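Local coordinates for protein beta-N-acetylhexosaminidase (Thermotoga neapolitana, PDB 5BZA) that probably hydrolyses terminal non-reducing N-acetyl-D-hexosamine residues from N-acetyl-beta-D-hexosaminides, as a glycoside hydrolase of family 3, at residues L5-N17 with Y27-L39. Sequence-based numbering, arbitrary orientation.
Sequences LGKLFFCGFDDFN and YRPAGVLIYPGVL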
ATOM      1  N   LEU B   5     -31.550   7.034  13.575  1.00 28.21           N
ATOM      2  CA  LEU B   5     -31.987   6.167  12.482  1.00 23.60           C
ATOM      3  C   LEU B   5     -30.891   5.980  11.457  1.00 24.80           C
ATOM      4  O   LEU B   5     -30.947   5.031  10.632  1.00 25.16           O
ATOM      5  CB  LEU B   5     -33.237   6.741  11.804  1.00 24.38           C
ATOM      6  CG  LEU B   5     -34.423   6.623  12.743  1.00 27.06           C
ATOM      7  CD1 LEU B   5     -35.669   7.164  12.096  1.00 26.72           C
ATOM      8  CD2 LEU B   5     -34.572   5.142  13.066  1.00 23.18           C
ATOM      9  N   GLY B   6     -29.872   6.842  11.559  1.00 21.07           N
ATOM     10  CA  GLY B   6     -28.719   6.796  10.695  1.00 15.17           C
ATOM     11  C   GLY B   6     -27.950   5.533  10.965  1.00 15.84           C
ATOM     12  O   GLY B   6     -27.227   5.038  10.111  1.00 10.26           O
ATOM     13  N   LYS B   7     -28.126   4.975  12.153  1.00 16.71           N
ATOM     14  CA  LYS B   7     -27.466   3.710  12.445  1.00 18.10           C
ATOM     15  C   LYS B   7     -27.958   2.580  11.536  1.00 16.28           C
ATOM     16  O   LYS B   7     -27.287   1.572  11.365  1.00 13.69           O
ATOM     17  CB  LYS B   7     -27.628   3.375  13.923  1.00 17.74           C
ATOM     18  CG  LYS B   7     -26.812   4.382  14.745  1.00 25.63           C
ATOM     19  CD  LYS B   7     -26.730   4.108  16.221  1.00 29.14           C
ATOM     20  CE  LYS B   7     -25.884   5.202  16.861  1.00 30.36           C
ATOM     21  NZ  LYS B   7     -25.752   5.068  18.336  1.00 35.90           N
ATOM     22  N   LEU B   8     -29.096   2.769  10.895  1.00 16.25           N
ATOM     23  CA  LEU B   8     -29.587   1.708  10.036  1.00 15.73           C
ATOM     24  C   LEU B   8     -29.098   1.886   8.601  1.00 13.72           C
ATOM     25  O   LEU B   8     -29.617   1.246   7.682  1.00 12.16           O
ATOM     26  CB  LEU B   8     -31.126   1.647  10.065  1.00 16.04           C
ATOM     27  CG  LEU B   8     -31.745   0.727  11.130  1.00 17.73           C
ATOM     28  CD1 LEU B   8     -31.282   1.134  12.508  1.00 19.28           C
ATOM     29  CD2 LEU B   8     -33.289   0.656  11.051  1.00 17.46           C
ATOM     30  N   PHE B   9     -28.079   2.719   8.406  1.00 14.48           N
ATOM     31  CA  PHE B   9     -27.570   2.949   7.053  1.00 13.51           C
ATOM     32  C   PHE B   9     -26.069   2.812   6.929  1.00 12.40           C
ATOM     33  O   PHE B   9     -25.320   3.257   7.801  1.00 14.24           O
ATOM     34  CB  PHE B   9     -27.990   4.323   6.549  1.00 12.92           C
ATOM     35  CG  PHE B   9     -29.465   4.410   6.314  1.00 16.66           C
ATOM     36  CD1 PHE B   9     -30.023   3.843   5.174  1.00 15.36           C
ATOM     37  CD2 PHE B   9     -30.300   5.029   7.244  1.00 16.79           C
ATOM     38  CE1 PHE B   9     -31.370   3.898   4.970  1.00 17.34           C
ATOM     39  CE2 PHE B   9     -31.665   5.096   7.031  1.00 17.76           C
ATOM     40  CZ  PHE B   9     -32.200   4.530   5.900  1.00 20.53           C
ATOM     41  N   PHE B  10     -25.670   2.212   5.812  1.00 10.61           N
ATOM     42  CA  PHE B  10     -24.295   1.987   5.458  1.00  8.56           C
ATOM     43  C   PHE B  10     -24.135   2.622   4.087  1.00 11.27           C
ATOM     44  O   PHE B  10     -24.765   2.161   3.137  1.00 10.43           O
ATOM     45  CB  PHE B  10     -23.958   0.488   5.398  1.00  9.36           C
ATOM     46  CG  PHE B  10     -22.539   0.177   5.839  1.00  7.96           C
ATOM     47  CD1 PHE B  10     -21.440   0.728   5.143  1.00  7.04           C
ATOM     48  CD2 PHE B  10     -22.297  -0.680   6.920  1.00 11.01           C
ATOM     49  CE1 PHE B  10     -20.120   0.439   5.529  1.00  8.93           C
ATOM     50  CE2 PHE B  10     -20.967  -0.964   7.322  1.00  7.57           C
ATOM     51  CZ  PHE B  10     -19.879  -0.398   6.620  1.00  6.95           C
ATOM     52  N   CYS B  11     -23.324   3.676   3.963  1.00 11.03           N
ATOM     53  CA  CYS B  11     -23.250   4.416   2.674  1.00 11.33           C
ATOM     54  C   CYS B  11     -21.915   4.361   1.945  1.00  8.57           C
ATOM     55  O   CYS B  11     -20.864   4.576   2.541  1.00 12.19           O
ATOM     56  CB  CYS B  11     -23.590   5.914   2.851  1.00  8.76           C
ATOM     57  SG  CYS B  11     -25.180   6.327   3.671  1.00 12.29           S
ATOM     58  N   GLY B  12     -21.984   4.155   0.644  1.00  9.86           N
ATOM     59  CA  GLY B  12     -20.833   4.157  -0.232  1.00  9.39           C
ATOM     60  C   GLY B  12     -20.488   5.587  -0.651  1.00 12.57           C
ATOM     61  O   GLY B  12     -21.388   6.433  -0.861  1.00  9.29           O
ATOM     62  N   PHE B  13     -19.176   5.866  -0.683  1.00  9.43           N
ATOM     63  CA  PHE B  13     -18.640   7.168  -1.054  1.00  9.70           C
ATOM     64  C   PHE B  13     -17.659   7.030  -2.173  1.00 11.43           C
ATOM     65  O   PHE B  13     -16.614   6.400  -2.018  1.00 11.43           O
ATOM     66  CB  PHE B  13     -17.977   7.826   0.124  1.00  9.25           C
ATOM     67  CG  PHE B  13     -18.922   8.210   1.203  1.00  9.50           C
ATOM     68  CD1 PHE B  13     -19.329   7.277   2.155  1.00  8.89           C
ATOM     69  CD2 PHE B  13     -19.383   9.507   1.304  1.00  7.06           C
ATOM     70  CE1 PHE B  13     -20.156   7.634   3.165  1.00  9.02           C
ATOM     71  CE2 PHE B  13     -20.212   9.863   2.329  1.00  8.44           C
ATOM     72  CZ  PHE B  13     -20.591   8.925   3.253  1.00  6.93           C
ATOM     73  N   ASP B  14     -18.026   7.617  -3.302  1.00 11.03           N
ATOM     74  CA  ASP B  14     -17.252   7.571  -4.519  1.00 16.65           C
ATOM     75  C   ASP B  14     -16.560   8.930  -4.689  1.00 16.05           C
ATOM     76  O   ASP B  14     -15.840   9.183  -5.663  1.00 15.08           O
ATOM     77  CB  ASP B  14     -18.190   7.242  -5.684  1.00 16.76           C
ATOM     78  CG  ASP B  14     -17.473   6.663  -6.866  1.00 21.93           C
ATOM     79  OD1 ASP B  14     -16.607   5.762  -6.666  1.00 18.92           O
ATOM     80  OD2 ASP B  14     -17.831   7.048  -8.009  1.00 27.76           O
ATOM     81  N   ASP B  15     -16.827   9.798  -3.726  1.00 11.92           N
ATOM     82  CA  ASP B  15     -16.244  11.121  -3.682  1.00 14.75           C
ATOM     83  C   ASP B  15     -16.302  11.617  -2.229  1.00 13.04           C
ATOM     84  O   ASP B  15     -17.084  11.100  -1.421  1.00 11.70           O
ATOM     85  CB  ASP B  15     -16.970  12.070  -4.670  1.00 16.82           C
ATOM     86  CG  ASP B  15     -16.158  13.360  -4.957  1.00 17.11           C
ATOM     87  OD1 ASP B  15     -15.012  13.409  -4.498  1.00 14.15           O
ATOM     88  OD2 ASP B  15     -16.612  14.271  -5.695  1.00 14.71           O
ATOM     89  N   PHE B  16     -15.437  12.579  -1.884  1.00 12.47           N
ATOM     90  CA  PHE B  16     -15.469  13.208  -0.571  1.00 12.66           C
ATOM     91  C   PHE B  16     -15.440  14.717  -0.774  1.00 17.34           C
ATOM     92  O   PHE B  16     -14.581  15.234  -1.484  1.00 17.60           O
ATOM     93  CB  PHE B  16     -14.302  12.749   0.310  1.00 13.49           C
ATOM     94  CG  PHE B  16     -14.224  13.483   1.617  1.00 14.38           C
ATOM     95  CD1 PHE B  16     -15.227  13.352   2.568  1.00  9.49           C
ATOM     96  CD2 PHE B  16     -13.156  14.358   1.876  1.00 12.21           C
ATOM     97  CE1 PHE B  16     -15.154  14.050   3.777  1.00 11.79           C
ATOM     98  CE2 PHE B  16     -13.077  15.047   3.065  1.00 11.14           C
ATOM     99  CZ  PHE B  16     -14.073  14.900   4.028  1.00 11.98           C
ATOM    100  N   ASN B  17     -16.413  15.425  -0.219  1.00 16.65           N
ATOM    101  CA  ASN B  17     -16.602  16.812  -0.592  1.00 17.03           C
ATOM    102  C   ASN B  17     -17.574  17.422   0.388  1.00 16.74           C
ATOM    103  O   ASN B  17     -17.914  16.788   1.395  1.00 12.31           O
ATOM    104  CB  ASN B  17     -17.087  16.933  -2.045  1.00 19.01           C
ATOM    105  CG  ASN B  17     -18.309  16.038  -2.335  1.00 18.63           C
ATOM    106  OD1 ASN B  17     -19.218  15.915  -1.504  1.00 12.60           O
ATOM    107  ND2 ASN B  17     -18.344  15.456  -3.526  1.00 15.29           N
ATOM    108  N   TYR B  27     -27.234  13.145   8.794  1.00 17.38           N
ATOM    109  CA  TYR B  27     -27.911  11.865   9.051  1.00 19.53           C
ATOM    110  C   TYR B  27     -27.191  10.894   9.970  1.00 18.18           C
ATOM    111  O   TYR B  27     -27.807   9.945  10.457  1.00 18.53           O
ATOM    112  CB  TYR B  27     -28.205  11.174   7.724  1.00 18.54           C
ATOM    113  CG  TYR B  27     -29.130  11.991   6.868  1.00 17.05           C
ATOM    114  CD1 TYR B  27     -30.501  11.990   7.088  1.00 17.12           C
ATOM    115  CD2 TYR B  27     -28.622  12.849   5.892  1.00 18.99           C
ATOM    116  CE1 TYR B  27     -31.352  12.771   6.289  1.00 16.02           C
ATOM    117  CE2 TYR B  27     -29.457  13.617   5.102  1.00 17.20           C
ATOM    118  CZ  TYR B  27     -30.810  13.575   5.302  1.00 16.97           C
ATOM    119  OH  TYR B  27     -31.617  14.367   4.504  1.00 21.26           O
ATOM    120  N   ARG B  28     -25.901  11.122  10.189  1.00 15.82           N
ATOM    121  CA  ARG B  28     -25.070  10.255  11.035  1.00 17.10           C
ATOM    122  C   ARG B  28     -25.213   8.756  10.614  1.00 16.70           C
ATOM    123  O   ARG B  28     -25.563   7.897  11.441  1.00 17.51           O
ATOM    124  CB  ARG B  28     -25.466  10.407  12.513  1.00 17.87           C
ATOM    125  CG  ARG B  28     -25.488  11.839  13.071  1.00 20.18           C
ATOM    126  CD  ARG B  28     -24.151  12.551  12.997  1.00 27.86           C
ATOM    127  NE  ARG B  28     -24.301  13.986  13.289  1.00 37.15           N
ATOM    128  CZ  ARG B  28     -23.294  14.858  13.360  1.00 34.73           C
ATOM    129  NH1 ARG B  28     -22.045  14.439  13.185  1.00 32.91           N
ATOM    130  NH2 ARG B  28     -23.538  16.146  13.610  1.00 32.06           N
ATOM    131  N   PRO B  29     -24.919   8.425   9.342  1.00 14.63           N
ATOM    132  CA  PRO B  29     -24.921   6.995   9.028  1.00 15.14           C
ATOM    133  C   PRO B  29     -23.875   6.299   9.854  1.00 14.05           C
ATOM    134  O   PRO B  29     -22.795   6.883  10.034  1.00 17.80           O
ATOM    135  CB  PRO B  29     -24.547   6.943   7.546  1.00 13.62           C
ATOM    136  CG  PRO B  29     -23.788   8.246   7.319  1.00 16.77           C
ATOM    137  CD  PRO B  29     -24.436   9.243   8.219  1.00 15.59           C
ATOM    138  N   ALA B  30     -24.149   5.081  10.304  1.00 11.80           N
ATOM    139  CA  ALA B  30     -23.204   4.385  11.148  1.00 12.88           C
ATOM    140  C   ALA B  30     -22.107   3.744  10.307  1.00 10.83           C
ATOM    141  O   ALA B  30     -20.994   3.499  10.810  1.00 10.11           O
ATOM    142  CB  ALA B  30     -23.921   3.327  11.991  1.00 13.60           C
ATOM    143  N   GLY B  31     -22.380   3.527   9.020  1.00 10.36           N
ATOM    144  CA  GLY B  31     -21.439   2.814   8.171  1.00  9.58           C
ATOM    145  C   GLY B  31     -20.958   3.597   6.952  1.00 10.98           C
ATOM    146  O   GLY B  31     -21.763   4.277   6.291  1.00 10.21           O
ATOM    147  N   VAL B  32     -19.649   3.478   6.658  1.00  8.33           N
ATOM    148  CA  VAL B  32     -19.009   4.185   5.570  1.00  7.91           C
ATOM    149  C   VAL B  32     -18.261   3.145   4.750  1.00  8.25           C
ATOM    150  O   VAL B  32     -17.397   2.412   5.265  1.00  8.94           O
ATOM    151  CB  VAL B  32     -18.001   5.304   6.105  1.00  9.33           C
ATOM    152  CG1 VAL B  32     -17.087   5.841   4.982  1.00  9.87           C
ATOM    153  CG2 VAL B  32     -18.744   6.461   6.771  1.00 13.56           C
ATOM    154  N   LEU B  33     -18.612   3.058   3.484  1.00  7.09           N
ATOM    155  CA  LEU B  33     -17.922   2.203   2.526  1.00  8.22           C
ATOM    156  C   LEU B  33     -17.213   3.151   1.596  1.00  8.76           C
ATOM    157  O   LEU B  33     -17.855   4.097   1.058  1.00  8.76           O
ATOM    158  CB  LEU B  33     -18.892   1.314   1.734  1.00  6.99           C
ATOM    159  CG  LEU B  33     -18.382   0.635   0.444  1.00  9.46           C
ATOM    160  CD1 LEU B  33     -17.160  -0.243   0.731  1.00 10.61           C
ATOM    161  CD2 LEU B  33     -19.506  -0.229  -0.225  1.00  8.37           C
ATOM    162  N   ILE B  34     -15.912   2.930   1.426  1.00  8.47           N
ATOM    163  CA  ILE B  34     -15.100   3.843   0.671  1.00  7.18           C
ATOM    164  C   ILE B  34     -14.812   3.192  -0.668  1.00  8.07           C
ATOM    165  O   ILE B  34     -14.252   2.092  -0.738  1.00  8.34           O
ATOM    166  CB  ILE B  34     -13.778   4.207   1.414  1.00  9.58           C
ATOM    167  CG1 ILE B  34     -14.075   4.715   2.829  1.00  6.57           C
ATOM    168  CG2 ILE B  34     -12.971   5.226   0.604  1.00  5.39           C
ATOM    169  CD1 ILE B  34     -12.806   5.060   3.599  1.00  4.74           C
ATOM    170  N   TYR B  35     -15.233   3.877  -1.726  1.00 10.67           N
ATOM    171  CA  TYR B  35     -15.090   3.365  -3.078  1.00 10.23           C
ATOM    172  C   TYR B  35     -13.800   3.867  -3.777  1.00 12.15           C
ATOM    173  O   TYR B  35     -13.138   4.783  -3.302  1.00  9.63           O
ATOM    174  CB  TYR B  35     -16.338   3.749  -3.862  1.00 12.31           C
ATOM    175  CG  TYR B  35     -17.559   2.841  -3.645  1.00 14.89           C
ATOM    176  CD1 TYR B  35     -17.436   1.466  -3.669  1.00 11.10           C
ATOM    177  CD2 TYR B  35     -18.846   3.384  -3.469  1.00 13.24           C
ATOM    178  CE1 TYR B  35     -18.560   0.631  -3.496  1.00 12.75           C
ATOM    179  CE2 TYR B  35     -19.979   2.563  -3.292  1.00 12.41           C
ATOM    180  CZ  TYR B  35     -19.827   1.184  -3.306  1.00 13.01           C
ATOM    181  OH  TYR B  35     -20.935   0.347  -3.142  1.00 13.43           O
ATOM    182  N   PRO B  36     -13.423   3.248  -4.912  1.00 15.28           N
ATOM    183  CA  PRO B  36     -12.249   3.749  -5.638  1.00 12.97           C
ATOM    184  C   PRO B  36     -12.259   5.252  -6.019  1.00 16.31           C
ATOM    185  O   PRO B  36     -11.189   5.869  -6.116  1.00  8.30           O
ATOM    186  CB  PRO B  36     -12.250   2.880  -6.896  1.00 12.85           C
ATOM    187  CG  PRO B  36     -12.847   1.591  -6.436  1.00 11.66           C
ATOM    188  CD  PRO B  36     -13.934   1.987  -5.490  1.00 14.48           C
ATOM    189  N   GLY B  37     -13.427   5.854  -6.170  1.00 12.64           N
ATOM    190  CA  GLY B  37     -13.524   7.274  -6.465  1.00 12.42           C
ATOM    191  C   GLY B  37     -12.764   8.092  -5.415  1.00 15.14           C
ATOM    192  O   GLY B  37     -12.269   9.193  -5.696  1.00 12.04           O
ATOM    193  N   VAL B  38     -12.764   7.597  -4.173  1.00 14.65           N
ATOM    194  CA  VAL B  38     -12.024   8.221  -3.097  1.00 12.45           C
ATOM    195  C   VAL B  38     -10.642   7.588  -2.979  1.00 12.59           C
ATOM    196  O   VAL B  38      -9.639   8.297  -2.888  1.00 10.64           O
ATOM    197  CB  VAL B  38     -12.770   8.128  -1.775  1.00 10.97           C
ATOM    198  CG1 VAL B  38     -11.873   8.622  -0.595  1.00 11.77           C
ATOM    199  CG2 VAL B  38     -14.021   8.954  -1.861  1.00 10.40           C
ATOM    200  N   LEU B  39     -10.581   6.262  -2.989  1.00 11.27           N
ATOM    201  CA  LEU B  39      -9.324   5.552  -2.738  1.00  9.94           C
ATOM    202  C   LEU B  39      -8.274   5.853  -3.796  1.00 13.84           C
ATOM    203  O   LEU B  39      -7.077   5.877  -3.496  1.00 11.98           O
ATOM    204  CB  LEU B  39      -9.574   4.066  -2.669  1.00 11.86           C
ATOM    205  CG  LEU B  39     -10.493   3.714  -1.491  1.00 14.36           C
ATOM    206  CD1 LEU B  39     -11.083   2.319  -1.672  1.00 16.06           C
ATOM    207  CD2 LEU B  39      -9.726   3.759  -0.183  1.00 12.63           C
TER
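Phe10 lays one ring face over Gly31, whose CA sits 3.5 Å from the ring centroid and only 5° off the ring normal, a CH-pi contact. Chi1 of -146°, well off the fully anti position, turns the ring across the neighbouring strand, and CE1 runs on to 3.3 Å from Val32 N. A beta carbon on Gly31 would collide with Phe10 CD2, so glycine makes this overlap possible. With an alanine at Phe10, the Gly31 CA would probably lose its aromatic cover and a gap would open beside Leu33 CB. On the other face of the sheet, the Phe13 side chain crosses that of Val32 at about a right angle, CD1 to CG1 at 3.9 Å, while Cys11 SG rests on Pro29 CB. Between the faces, the parallel register is fixed by backbone bonds, from Gly31 N to Phe9 O through Tyr35 N to Phe13 O; the straightest, Leu33 N to Cys11 O, spans 2.9 Å at 178°. From just past strand 31-34, the Tyr35 ring reaches back obliquely alongside Gly12, its CE2 3.6 Å from Gly12 CA, and Asp14 OD1 takes a weak bond from Gly37 N. The segments carry the first two strands of the TIM-barrel-type domain, joined by helix 18-27 as a beta-alpha-beta unit; strands 273-275 and 59-62 flank the pair, Phe48 of helix 42-54 packs against Phe13 and Val32, and Phe112 meets Phe10.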